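Side-chain contact in racemase, putative (Roseobacter denitrificans, PDB 3TCS), which binds magnesium and is probably a hydro-lyase or racemase of the mandelate racemase/muconate lactonizing enzyme family: residues S208-P212 / D213-E217. Sequence-based numbering, arbitrary orientation.
Sequences SCYTP and DRAIE
Tyr-210 and Arg-214 run past each other at the start of helix 212-224, where the loop after strand 201-205 of the TIM barrel turns into the helix. Arg-214 can be followed outward atom by atom. Arg-214 CB lies 3.6 Å from Thr-211 OG1. Because CG stands opposite the backbone N (chi1 175°), Arg-214 CG is carried to the tyrosine ring, 3.4 Å from Tyr-210 CD1. A bend about CB-CG (chi2 53°) then turns CD and NE along the ring, and Arg-214 NE passes Tyr-210 CE1 at 4.1 Å. The guanidinium ends nearly perpendicular to the ring, their planes 85° apart. Arg-214 NH1 donates to Glu-217 OE1 at 3.2 Å, a salt bridge to the next turn in which the nitrogen meets the oxygen from above the carboxylate plane. NH2 pairs with Glu-186 and also donates to a water, which is hydrogen-bonded to Tyr-210 OH as well. Back at the root of the ring, Tyr-210 CB packs against Ala-215 CB at 3.8 Å, while Cys-209 CB sits over one ring face. Thr-211 is the N-cap: Thr-211 OG1 accepts a weak bond from Arg-214 N at 3.4 Å. Thr-211 O takes the first helical bond, from Ala-215 N at 2.9 Å. On another side of the helix, Pro-212 and Ile-216 touch helix 239-248. A leucine at Tyr-210 would probably leave the bridging water without its phenolic partner and the aliphatic stem of Arg-214 without its ring support, the guanidinium still held by its two carboxylates. Two carboxylates, one water and an aromatic flank thus share one arginine; its charge is probably well compensated, and its bent course ties the helix start to the neighbouring Glu-186.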
ATOM      1  N   SER B 208       2.173   7.445  16.598  1.00 10.90           N
ATOM      2  CA  SER B 208       1.453   8.455  15.817  1.00 11.66           C
ATOM      3  C   SER B 208       0.352   9.236  16.530  1.00 12.30           C
ATOM      4  O   SER B 208      -0.550   9.769  15.886  1.00 12.92           O
ATOM      5  CB  SER B 208       0.850   7.805  14.565  1.00 12.81           C
ATOM      6  OG  SER B 208       1.854   7.347  13.677  1.00 13.36           O
ATOM      7  N   CYS B 209       0.433   9.349  17.846  1.00 12.17           N
ATOM      8  CA  CYS B 209      -0.614  10.046  18.581  1.00 13.89           C
ATOM      9  C   CYS B 209      -0.665  11.572  18.551  1.00 14.56           C
ATOM     10  O   CYS B 209      -1.743  12.156  18.434  1.00 15.47           O
ATOM     11  CB  CYS B 209      -0.583   9.602  20.045  1.00 14.93           C
ATOM     12  SG  CYS B 209      -1.742  10.502  21.119  1.00 18.00           S
ATOM     13  N   TYR B 210       0.496  12.210  18.634  1.00 13.31           N
ATOM     14  CA  TYR B 210       0.582  13.665  18.755  1.00 14.58           C
ATOM     15  C   TYR B 210       0.745  14.601  17.571  1.00 14.15           C
ATOM     16  O   TYR B 210       1.180  14.214  16.492  1.00 14.60           O
ATOM     17  CB  TYR B 210       1.712  13.998  19.728  1.00 12.78           C
ATOM     18  CG  TYR B 210       1.670  13.232  21.026  1.00 15.61           C
ATOM     19  CD1 TYR B 210       0.560  13.311  21.865  1.00 15.26           C
ATOM     20  CD2 TYR B 210       2.759  12.461  21.438  1.00 15.99           C
ATOM     21  CE1 TYR B 210       0.534  12.646  23.088  1.00 15.98           C
ATOM     22  CE2 TYR B 210       2.741  11.788  22.665  1.00 15.97           C
ATOM     23  CZ  TYR B 210       1.624  11.891  23.483  1.00 16.07           C
ATOM     24  OH  TYR B 210       1.607  11.267  24.706  1.00 13.66           O
ATOM     25  N   THR B 211       0.390  15.860  17.818  1.00 15.53           N
ATOM     26  CA  THR B 211       0.566  16.932  16.849  1.00 13.94           C
ATOM     27  C   THR B 211       1.974  17.389  17.231  1.00 13.69           C
ATOM     28  O   THR B 211       2.432  17.104  18.339  1.00 12.32           O
ATOM     29  CB  THR B 211      -0.410  18.106  17.091  1.00 14.11           C
ATOM     30  OG1 THR B 211      -0.254  18.587  18.434  1.00 14.91           O
ATOM     31  CG2 THR B 211      -1.847  17.667  16.870  1.00 17.11           C
ATOM     32  N   PRO B 212       2.684  18.091  16.334  1.00 13.70           N
ATOM     33  CA  PRO B 212       4.036  18.531  16.690  1.00 14.38           C
ATOM     34  C   PRO B 212       4.158  19.283  18.022  1.00 15.92           C
ATOM     35  O   PRO B 212       5.067  19.007  18.806  1.00 13.66           O
ATOM     36  CB  PRO B 212       4.442  19.382  15.491  1.00 15.78           C
ATOM     37  CG  PRO B 212       3.785  18.663  14.364  1.00 15.11           C
ATOM     38  CD  PRO B 212       2.400  18.376  14.916  1.00 14.18           C
ATOM     39  N   ASP B 213       3.250  20.222  18.285  1.00 16.16           N
ATOM     40  CA  ASP B 213       3.309  20.983  19.534  1.00 17.64           C
ATOM     41  C   ASP B 213       3.166  20.115  20.776  1.00 16.35           C
ATOM     42  O   ASP B 213       3.929  20.257  21.729  1.00 15.78           O
ATOM     43  CB  ASP B 213       2.241  22.081  19.560  1.00 21.79           C
ATOM     44  CG  ASP B 213       2.577  23.235  18.643  1.00 25.83           C
ATOM     45  OD1 ASP B 213       3.773  23.583  18.553  1.00 29.73           O
ATOM     46  OD2 ASP B 213       1.652  23.801  18.023  1.00 29.55           O
ATOM     47  N   ARG B 214       2.190  19.215  20.770  1.00 15.21           N
ATOM     48  CA  ARG B 214       1.977  18.339  21.913  1.00 14.34           C
ATOM     49  C   ARG B 214       3.152  17.377  22.090  1.00 14.34           C
ATOM     50  O   ARG B 214       3.554  17.076  23.217  1.00 13.01           O
ATOM     51  CB  ARG B 214       0.669  17.559  21.746  1.00 14.38           C
ATOM     52  CG  ARG B 214       0.404  16.523  22.837  1.00 16.35           C
ATOM     53  CD  ARG B 214       0.498  17.117  24.244  1.00 18.75           C
ATOM     54  NE  ARG B 214       0.217  16.098  25.254  1.00 19.83           N
ATOM     55  CZ  ARG B 214       0.543  16.188  26.540  1.00 21.34           C
ATOM     56  NH1 ARG B 214       1.173  17.263  27.001  1.00 20.94           N
ATOM     57  NH2 ARG B 214       0.242  15.193  27.365  1.00 21.64           N
ATOM     58  N   ALA B 215       3.699  16.898  20.976  1.00 12.30           N
ATOM     59  CA  ALA B 215       4.833  15.981  21.020  1.00 12.62           C
ATOM     60  C   ALA B 215       6.041  16.679  21.631  1.00 11.57           C
ATOM     61  O   ALA B 215       6.819  16.068  22.369  1.00 13.34           O
ATOM     62  CB  ALA B 215       5.172  15.486  19.611  1.00 10.95           C
ATOM     63  N   ILE B 216       6.207  17.959  21.317  1.00 12.59           N
ATOM     64  CA  ILE B 216       7.335  18.710  21.854  1.00 12.38           C
ATOM     65  C   ILE B 216       7.182  18.876  23.368  1.00 13.28           C
ATOM     66  O   ILE B 216       8.170  18.833  24.105  1.00 12.49           O
ATOM     67  CB  ILE B 216       7.466  20.081  21.151  1.00 13.11           C
ATOM     68  CG1 ILE B 216       7.855  19.859  19.682  1.00 14.47           C
ATOM     69  CG2 ILE B 216       8.518  20.935  21.858  1.00 14.41           C
ATOM     70  CD1 ILE B 216       7.781  21.104  18.805  1.00 14.08           C
ATOM     71  N   GLU B 217       5.945  19.052  23.833  1.00 13.92           N
ATOM     72  CA  GLU B 217       5.696  19.177  25.270  1.00 15.52           C
ATOM     73  C   GLU B 217       6.057  17.845  25.921  1.00 14.29           C
ATOM     74  O   GLU B 217       6.702  17.802  26.967  1.00 12.26           O
ATOM     75  CB  GLU B 217       4.221  19.468  25.566  1.00 19.47           C
ATOM     76  CG  GLU B 217       3.663  20.745  24.970  1.00 24.57           C
ATOM     77  CD  GLU B 217       2.276  21.072  25.512  1.00 28.76           C
ATOM     78  OE1 GLU B 217       1.425  20.157  25.584  1.00 28.46           O
ATOM     79  OE2 GLU B 217       2.036  22.246  25.864  1.00 30.95           O
TER
HETATM   80  O   HOH W   1      -0.327  12.332  26.289  1.00 20.07           O